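Local coordinates for enoyl-[acyl-carrier-protein] reductase [FMN] (Thermotoga maritima, PDB 5GVJ) that probably reduces enoyl-acyl-carrier-protein substrates with NADH as an FMN-dependent enzyme of bacterial fatty-acid synthesis, at residues Glu210-Ala215 with Gln279-Ile284; Arg218-Thr223 with Arg232-Pro237. The protein carries 1 engineered substitution. All coordinates share one frame; numbering follows the deposited sequence.

Contact 1: residues Glu210-Ala215 with Gln279-Ile284; sequences EKIVKA and QSAGLI. With NA (sodium ion), chain C.
Main-chain carbonyls of I212, V213 and A215, at the end of helix 206-214, meet those of A281 and I284, from the 3-10 turn 279-283 and the residue after it, round one sodium ion. No hydrogen bond joins the two segments; the metal links their backbones. The shortest ligand bonds come from the second segment, with A281 O and I284 O each 2.3 Å from the ion. I212 O follows at 2.4 Å from the sodium. V213 O, A215 O and a water complete six ligands. The same water gives a weak hydrogen bond to G282 O. A215 is the first residue to leave helical geometry, which probably helps turn its carbonyl to the ion. Carbonyl oxygens crowd here: V213 O and I284 O lie 3.3 Å apart. The cation probably offsets the repulsion between these acceptors. G282 CA also points a C-H at A215 O.

Beside the metal lies a small apolar patch. The branch methyl of I212 does most of the touching. With CG1 beside the backbone N (chi1 -69°), CG2 is anti to that N, and that places it between two partners. I284 CG2 is 3.9 Å from I212 CG2. A281 CB lies 4.0 Å from the same I212 methyl. A215 CB meets A281 CB at 4.1 Å, methyl to methyl.

This is a sodium site built of main-chain carbonyls and one water; it ties the C-terminal end of a helix to a turn far along the chain. S280 of that turn is an FMN-binding residue. I212, S280 and I284 all pack on T194 of helix 193-197, another FMN-binding residue. On another flank, K211 and A215 rest on L234 of strand 231-234.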
# COMPACT_ATOMS: atom_id res chain seq x y z
N GLU A 210 -4.34 19.62 -14.25
CA GLU A 210 -5.79 19.51 -14.12
C GLU A 210 -6.22 18.05 -14.07
O GLU A 210 -7.16 17.70 -13.35
CB GLU A 210 -6.48 20.22 -15.29
CG GLU A 210 -6.29 21.74 -15.31
CD GLU A 210 -6.59 22.37 -16.68
OE1 GLU A 210 -6.31 23.59 -16.86
OE2 GLU A 210 -7.10 21.65 -17.57
N LYS A 211 -5.56 17.18 -14.84
CA LYS A 211 -5.93 15.77 -14.82
C LYS A 211 -5.62 15.13 -13.48
O LYS A 211 -6.40 14.30 -12.98
CB LYS A 211 -5.24 15.02 -15.96
CG LYS A 211 -5.80 15.39 -17.33
CD LYS A 211 -7.26 14.97 -17.43
CE LYS A 211 -8.08 15.94 -18.29
NZ LYS A 211 -8.74 15.28 -19.45
N ILE A 212 -4.50 15.50 -12.86
CA ILE A 212 -4.17 14.97 -11.53
C ILE A 212 -5.23 15.39 -10.52
O ILE A 212 -5.72 14.58 -9.72
CB ILE A 212 -2.77 15.44 -11.10
CG1 ILE A 212 -1.69 14.77 -11.97
CG2 ILE A 212 -2.54 15.18 -9.60
CD1 ILE A 212 -0.29 15.32 -11.74
N VAL A 213 -5.58 16.68 -10.53
CA VAL A 213 -6.61 17.19 -9.63
C VAL A 213 -7.91 16.42 -9.80
O VAL A 213 -8.53 15.98 -8.83
CB VAL A 213 -6.82 18.70 -9.86
CG1 VAL A 213 -8.12 19.16 -9.24
CG2 VAL A 213 -5.63 19.48 -9.31
N LYS A 214 -8.34 16.24 -11.05
CA LYS A 214 -9.64 15.62 -11.29
C LYS A 214 -9.61 14.12 -11.04
O LYS A 214 -10.64 13.53 -10.70
CB LYS A 214 -10.11 15.91 -12.71
CG LYS A 214 -10.57 17.34 -12.96
CD LYS A 214 -10.87 17.55 -14.44
CE LYS A 214 -11.61 18.87 -14.68
NZ LYS A 214 -10.69 20.03 -14.73
N ALA A 215 -8.45 13.50 -11.20
CA ALA A 215 -8.36 12.04 -11.14
C ALA A 215 -8.69 11.53 -9.74
O ALA A 215 -8.29 12.12 -8.74
CB ALA A 215 -6.96 11.58 -11.53
N GLN A 279 -1.51 6.40 -8.00
CA GLN A 279 -2.83 6.38 -7.38
C GLN A 279 -3.00 7.52 -6.40
O GLN A 279 -4.14 7.90 -6.10
CB GLN A 279 -3.06 5.02 -6.69
CG GLN A 279 -3.16 3.85 -7.67
CD GLN A 279 -3.50 2.53 -6.99
OE1 GLN A 279 -3.58 2.46 -5.77
NE2 GLN A 279 -3.69 1.48 -7.79
N SER A 280 -1.90 8.09 -5.90
CA SER A 280 -2.05 9.23 -5.00
C SER A 280 -2.68 10.44 -5.67
O SER A 280 -3.01 11.40 -4.97
CB SER A 280 -0.71 9.63 -4.39
OG SER A 280 0.12 10.23 -5.36
N ALA A 281 -2.86 10.44 -7.00
CA ALA A 281 -3.60 11.55 -7.61
C ALA A 281 -5.00 11.67 -7.02
O ALA A 281 -5.53 12.78 -6.89
CB ALA A 281 -3.67 11.38 -9.13
N GLY A 282 -5.61 10.55 -6.61
CA GLY A 282 -6.92 10.63 -5.99
C GLY A 282 -6.94 11.31 -4.64
O GLY A 282 -8.02 11.63 -4.13
N LEU A 283 -5.77 11.54 -4.04
CA LEU A 283 -5.65 12.27 -2.80
C LEU A 283 -5.36 13.74 -3.02
O LEU A 283 -5.25 14.51 -2.06
CB LEU A 283 -4.54 11.66 -1.95
CG LEU A 283 -4.68 10.18 -1.61
CD1 LEU A 283 -3.39 9.66 -0.98
CD2 LEU A 283 -5.88 10.01 -0.68
N ILE A 284 -5.19 14.16 -4.27
CA ILE A 284 -4.77 15.51 -4.61
C ILE A 284 -5.97 16.23 -5.23
O ILE A 284 -6.48 15.82 -6.28
CB ILE A 284 -3.57 15.49 -5.56
CG1 ILE A 284 -2.34 14.94 -4.82
CG2 ILE A 284 -3.29 16.89 -6.12
CD1 ILE A 284 -1.25 14.46 -5.75
NA NA C . -7.15 14.19 -7.81
O HOH W 1 -9.03 13.89 -6.20

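Contact 2: residues Arg218-Thr223 with Arg232-Pro237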
# COMPACT_ATOMS: atom_id res chain seq x y z
N ARG A 218 -9.06 5.60 -8.47
CA ARG A 218 -9.29 4.50 -9.41
C ARG A 218 -9.03 4.90 -10.86
O ARG A 218 -9.32 4.11 -11.76
CB ARG A 218 -10.73 3.99 -9.27
CG ARG A 218 -11.00 3.21 -8.00
CD ARG A 218 -12.37 2.53 -8.04
NE ARG A 218 -13.44 3.51 -8.19
CZ ARG A 218 -14.73 3.20 -8.34
NH1 ARG A 218 -15.09 1.92 -8.36
NH2 ARG A 218 -15.64 4.15 -8.46
N ASP A 219 -8.50 6.09 -11.11
CA ASP A 219 -8.40 6.58 -12.48
C ASP A 219 -7.05 6.31 -13.12
O ASP A 219 -6.71 6.95 -14.12
CB ASP A 219 -8.70 8.08 -12.53
CG ASP A 219 -10.19 8.36 -12.47
OD1 ASP A 219 -10.99 7.47 -12.81
OD2 ASP A 219 -10.55 9.49 -12.09
N THR A 220 -6.25 5.39 -12.58
CA THR A 220 -5.05 4.98 -13.28
C THR A 220 -5.21 3.55 -13.78
O THR A 220 -6.07 2.80 -13.31
CB THR A 220 -3.79 5.10 -12.41
OG1 THR A 220 -3.83 4.09 -11.39
CG2 THR A 220 -3.70 6.48 -11.76
N VAL A 221 -4.40 3.20 -14.77
CA VAL A 221 -4.35 1.85 -15.33
C VAL A 221 -2.90 1.44 -15.44
O VAL A 221 -2.01 2.27 -15.60
CB VAL A 221 -4.98 1.75 -16.74
CG1 VAL A 221 -6.44 1.53 -16.65
CG2 VAL A 221 -4.68 2.99 -17.54
N VAL A 222 -2.67 0.13 -15.40
CA VAL A 222 -1.36 -0.44 -15.64
C VAL A 222 -1.36 -1.01 -17.06
O VAL A 222 -2.18 -1.87 -17.39
CB VAL A 222 -1.02 -1.52 -14.61
CG1 VAL A 222 0.37 -2.09 -14.87
CG2 VAL A 222 -1.14 -0.95 -13.19
N THR A 223 -0.45 -0.51 -17.89
CA THR A 223 -0.33 -0.93 -19.28
C THR A 223 1.08 -1.42 -19.55
O THR A 223 2.05 -0.95 -18.94
CB THR A 223 -0.64 0.21 -20.25
OG1 THR A 223 0.32 1.26 -20.08
CG2 THR A 223 -2.03 0.77 -19.99
N ARG A 232 2.18 2.61 -14.87
CA ARG A 232 0.90 3.14 -14.41
C ARG A 232 0.69 4.53 -15.00
O ARG A 232 1.52 5.42 -14.81
CB ARG A 232 0.83 3.20 -12.89
CG ARG A 232 -0.51 3.73 -12.36
CD ARG A 232 -0.58 3.66 -10.85
NE ARG A 232 -0.33 2.31 -10.35
CZ ARG A 232 -1.26 1.37 -10.26
NH1 ARG A 232 -2.51 1.62 -10.63
NH2 ARG A 232 -0.94 0.16 -9.80
N VAL A 233 -0.44 4.70 -15.69
CA VAL A 233 -0.80 5.98 -16.29
C VAL A 233 -2.28 6.24 -16.07
O VAL A 233 -3.07 5.34 -15.77
CB VAL A 233 -0.48 6.03 -17.81
CG1 VAL A 233 1.02 5.93 -18.05
CG2 VAL A 233 -1.23 4.94 -18.56
N LEU A 234 -2.65 7.51 -16.23
CA LEU A 234 -4.04 7.93 -16.15
C LEU A 234 -4.88 7.23 -17.21
O LEU A 234 -4.39 6.88 -18.28
CB LEU A 234 -4.11 9.45 -16.33
CG LEU A 234 -4.74 10.34 -15.25
CD1 LEU A 234 -4.71 9.68 -13.89
CD2 LEU A 234 -4.01 11.67 -15.20
N ARG A 235 -6.16 6.99 -16.88
CA ARG A 235 -7.08 6.33 -17.80
C ARG A 235 -7.49 7.24 -18.96
O ARG A 235 -8.64 7.67 -19.04
CB ARG A 235 -8.33 5.83 -17.06
CG ARG A 235 -8.06 4.62 -16.18
CD ARG A 235 -9.35 4.01 -15.60
NE ARG A 235 -9.03 2.97 -14.64
CZ ARG A 235 -9.11 1.66 -14.89
NH1 ARG A 235 -9.50 1.24 -16.08
NH2 ARG A 235 -8.79 0.78 -13.95
N THR A 236 -6.56 7.53 -19.85
CA THR A 236 -6.66 8.45 -20.96
C THR A 236 -6.96 7.70 -22.26
O THR A 236 -6.83 6.47 -22.31
CB THR A 236 -5.34 9.24 -21.08
OG1 THR A 236 -5.58 10.54 -21.61
CG2 THR A 236 -4.36 8.52 -21.97
N PRO A 237 -7.42 8.39 -23.32
CA PRO A 237 -7.64 7.68 -24.59
C PRO A 237 -6.42 6.93 -25.09
O PRO A 237 -6.55 5.82 -25.60
CB PRO A 237 -8.03 8.82 -25.55
CG PRO A 237 -8.64 9.84 -24.68
CD PRO A 237 -7.90 9.78 -23.38
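R232 and T220 meet across a beta hairpin formed by strands 220-223 and 231-234. V221 and V233 form an antiparallel hydrogen-bonded pair, with V221 N 2.7 Å from V233 O. R232 CG is trans to its backbone N (chi1 -179°), and a bend at chi3 brings the guanidinium back over the neighbouring strand. R232 NH1 then gives T220 OG1 a hydrogen bond of 2.9 Å, in the guanidinium plane. V222 CG2 sits over one face of the group, toward its rim, 3.6 Å from R232 NH2. R232 NH2 also bonds M141 O. A leucine in place of R232 would probably leave T220 OG1 and M141 O without this donor, and the V222 methyl without the flat group it lies over.

On the other side of the hairpin, V221 and V233 touch through their CG2 methyls and both pack on A239 of helix 237-242. The R235 guanidinium lies flat against V221, whose CG1 stands over its centre. R235 NH2 forms a salt bridge with E149 of the second subunit. R235 NE lies in the carbonyl plane of R218 and donates to R218 O at 3.1 Å; that oxygen is tilted 22° out of the R235 guanidinium plane.

Contact 2 lies inside the chain loop that contact 1 closes, and their centres are about 12 Å apart. Helix 206-214 and strand 220-223 follow each other in the chain. The two contacts pack against each other: Q279 NE2 is 3.1 Å from R232 NH1, and Q279 CG is 3.8 Å from T220 OG1. Both border the FMN site, although no FMN is bound to this chain. The I284 side chain is about 4 Å from that of T194, and the R232 side chain is about 4 Å from G144; both T194 and G144 bind FMN. Both contacts also reach E149 of the second subunit, contact 1 through a hydrogen bond from Q279 NE2 to its backbone O.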